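Long-range contact in endo-1,4-beta-xylanase (Pseudoalteromonas haloplanktis, PDB 1H12), which hydrolyses internal beta-1,4 linkages of xylan as a cold-adapted family 8 glycosidase, and probably also acts on cellulose and related beta-glucans: residues F312-A316 / Y325-Y329. Numbering follows the deposited sequence. Where two conformers were deposited one is given.
With XYP (beta-D-xylopyranose), chain B.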
loop_
_atom_site.group_PDB
_atom_site.type_symbol
_atom_site.label_atom_id
_atom_site.label_comp_id
_atom_site.label_asym_id
_atom_site.label_seq_id
_atom_site.Cartn_x
_atom_site.Cartn_y
_atom_site.Cartn_z
ATOM N N PHE A 312 -13.793 5.487 -15.886
ATOM C CA PHE A 312 -14.833 6.074 -15.050
ATOM C C PHE A 312 -14.367 7.388 -14.445
ATOM O O PHE A 312 -15.098 8.377 -14.434
ATOM C CB PHE A 312 -15.285 5.135 -13.918
ATOM C CG PHE A 312 -16.240 5.840 -13.006
ATOM C CD1 PHE A 312 -17.571 5.972 -13.362
ATOM C CD2 PHE A 312 -15.785 6.487 -11.869
ATOM C CE1 PHE A 312 -18.440 6.766 -12.541
ATOM C CE2 PHE A 312 -16.626 7.235 -11.091
ATOM C CZ PHE A 312 -17.953 7.383 -11.427
ATOM N N LEU A 313 -13.137 7.429 -13.915
ATOM C CA LEU A 313 -12.680 8.656 -13.293
ATOM C C LEU A 313 -12.624 9.813 -14.301
ATOM O O LEU A 313 -12.972 10.951 -13.978
ATOM C CB LEU A 313 -11.360 8.436 -12.587
ATOM C CG LEU A 313 -11.452 7.486 -11.367
ATOM C CD1 LEU A 313 -10.013 7.254 -10.843
ATOM C CD2 LEU A 313 -12.276 8.076 -10.245
ATOM N N SER A 314 -12.165 9.506 -15.504
ATOM C CA SER A 314 -12.178 10.580 -16.531
ATOM C C SER A 314 -13.582 11.052 -16.828
ATOM O O SER A 314 -13.805 12.282 -16.970
ATOM C CB SER A 314 -11.531 9.918 -17.767
ATOM O OG SER A 314 -11.163 10.843 -18.742
ATOM N N TYR A 315 -14.493 10.114 -16.978
ATOM C CA TYR A 315 -15.896 10.494 -17.180
ATOM C C TYR A 315 -16.447 11.297 -15.993
ATOM O O TYR A 315 -17.148 12.303 -16.202
ATOM C CB TYR A 315 -16.660 9.167 -17.357
ATOM C CG TYR A 315 -18.116 9.313 -17.660
ATOM C CD1 TYR A 315 -18.540 9.715 -18.917
ATOM C CD2 TYR A 315 -19.080 9.048 -16.697
ATOM C CE1 TYR A 315 -19.847 9.841 -19.213
ATOM C CE2 TYR A 315 -20.461 9.209 -17.017
ATOM C CZ TYR A 315 -20.792 9.593 -18.282
ATOM O OH TYR A 315 -22.118 9.728 -18.662
ATOM N N ALA A 316 -16.123 10.895 -14.793
ATOM C CA ALA A 316 -16.620 11.572 -13.621
ATOM C C ALA A 316 -16.097 13.002 -13.559
ATOM O O ALA A 316 -16.825 13.910 -13.122
ATOM C CB ALA A 316 -16.214 10.797 -12.366
ATOM N N TYR A 325 -12.008 14.706 -10.834
ATOM C CA TYR A 325 -12.651 13.571 -10.212
ATOM C C TYR A 325 -12.360 13.664 -8.704
ATOM O O TYR A 325 -11.349 14.218 -8.291
ATOM C CB TYR A 325 -12.222 12.222 -10.795
ATOM C CG TYR A 325 -10.768 11.888 -10.724
ATOM C CD1 TYR A 325 -9.910 12.172 -11.785
ATOM C CD2 TYR A 325 -10.224 11.271 -9.594
ATOM C CE1 TYR A 325 -8.562 11.870 -11.739
ATOM C CE2 TYR A 325 -8.891 10.990 -9.548
ATOM C CZ TYR A 325 -8.037 11.293 -10.604
ATOM O OH TYR A 325 -6.702 10.932 -10.518
ATOM N N GLU A 326 -13.303 13.153 -7.919
ATOM C CA GLU A 326 -13.269 13.273 -6.493
ATOM C C GLU A 326 -12.645 12.076 -5.776
ATOM O O GLU A 326 -12.362 11.041 -6.356
ATOM C CB GLU A 326 -14.674 13.557 -5.967
ATOM C CG GLU A 326 -15.232 14.894 -6.391
ATOM C CD GLU A 326 -16.563 15.259 -5.766
ATOM O OE1 GLU A 326 -17.043 14.569 -4.855
ATOM O OE2 GLU A 326 -17.155 16.261 -6.256
ATOM N N GLN A 327 -12.488 12.249 -4.463
ATOM C CA GLN A 327 -11.882 11.260 -3.594
ATOM C C GLN A 327 -12.783 10.120 -3.216
ATOM O O GLN A 327 -12.256 9.035 -2.868
ATOM C CB GLN A 327 -11.395 11.959 -2.308
ATOM C CG GLN A 327 -10.234 12.914 -2.592
ATOM C CD GLN A 327 -9.507 13.443 -1.365
ATOM O OE1 GLN A 327 -10.009 13.434 -0.264
ATOM N NE2 GLN A 327 -8.282 13.878 -1.581
ATOM N N VAL A 328 -14.081 10.308 -3.231
ATOM C CA VAL A 328 -15.030 9.298 -2.767
ATOM C C VAL A 328 -16.233 9.193 -3.711
ATOM O O VAL A 328 -16.909 10.194 -4.022
ATOM C CB VAL A 328 -15.526 9.568 -1.358
ATOM C CG1 VAL A 328 -16.545 8.521 -0.909
ATOM C CG2 VAL A 328 -14.396 9.629 -0.362
ATOM N N TYR A 329 -16.474 8.004 -4.204
ATOM C CA TYR A 329 -17.672 7.682 -5.034
ATOM C C TYR A 329 -18.411 6.541 -4.389
ATOM O O TYR A 329 -17.817 5.662 -3.773
ATOM C CB TYR A 329 -17.280 7.310 -6.480
ATOM C CG TYR A 329 -16.823 8.517 -7.267
ATOM C CD1 TYR A 329 -15.510 8.945 -7.241
ATOM C CD2 TYR A 329 -17.726 9.231 -8.004
ATOM C CE1 TYR A 329 -15.128 10.090 -7.912
ATOM C CE2 TYR A 329 -17.357 10.412 -8.659
ATOM C CZ TYR A 329 -16.066 10.842 -8.594
ATOM O OH TYR A 329 -15.649 12.030 -9.192
HETATM O O1 XYP B . -4.367 19.162 0.147
HETATM C C1 XYP B . -5.664 18.537 0.154
HETATM C C2 XYP B . -5.512 17.128 -0.105
HETATM C C3 XYP B . -6.778 16.355 -0.089
HETATM C C4 XYP B . -7.692 16.856 1.041
HETATM C C5 XYP B . -7.746 18.372 1.099
HETATM O O2 XYP B . -4.795 16.821 -1.303
HETATM O O3 XYP B . -6.527 14.952 -0.038
HETATM O O4 XYP B . -8.971 16.283 1.004
HETATM O O5 XYP B . -6.410 18.881 1.173
HETATM O O HOH W 1 -17.460 13.607 -10.404
#
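Tyr-329 meets helix 300-318 through a T-shaped aromatic pair with Phe-312, in the (alpha/alpha)6 barrel of glycoside hydrolase family 8, where segment 325-329, a loop leading into the short strand 329-330, packs against the helix. The Phe-312 ring has its edge turned to one face of Tyr-329, with planes at 87° and centroids 5.3 Å apart; CG of Phe-312 lies opposite the backbone N (chi1 174°), which carries the ring tip across to this face.

The bond to CB of Tyr-329 points toward the helix, and beyond it CG and CD2 receive the Phe-312 edge, CE2 of Phe-312 being 3.8 Å from CD2 of Tyr-329. On the other ring branch CE1 is brushed by Leu-313 CD2, while CE2 and CZ lie against the methyl of Ala-316. At the tip, OH accepts a nearly straight bond from Glu-326 N (2.9 Å, 170°), closing the segment on itself, and it also bonds to a water in the ring plane that donates to Ala-316 O. A phenylalanine here lacks the hydroxyl and would probably leave Glu-326 N without its acceptor and the water without one of its partners.

Gln-327, in the same loop, belongs to the xylose-binding pocket. Beside the Tyr-329 cluster, Leu-313 CB sits over one face of the Tyr-325 ring, 4.2 Å from its centroid in a CH-pi contact; the Tyr-325 hydroxyl bonds to Asn-348 of helix 342-351. Farther along the leucine, Leu-313 CD2 comes to 3.9 Å from Tyr-325 CD2.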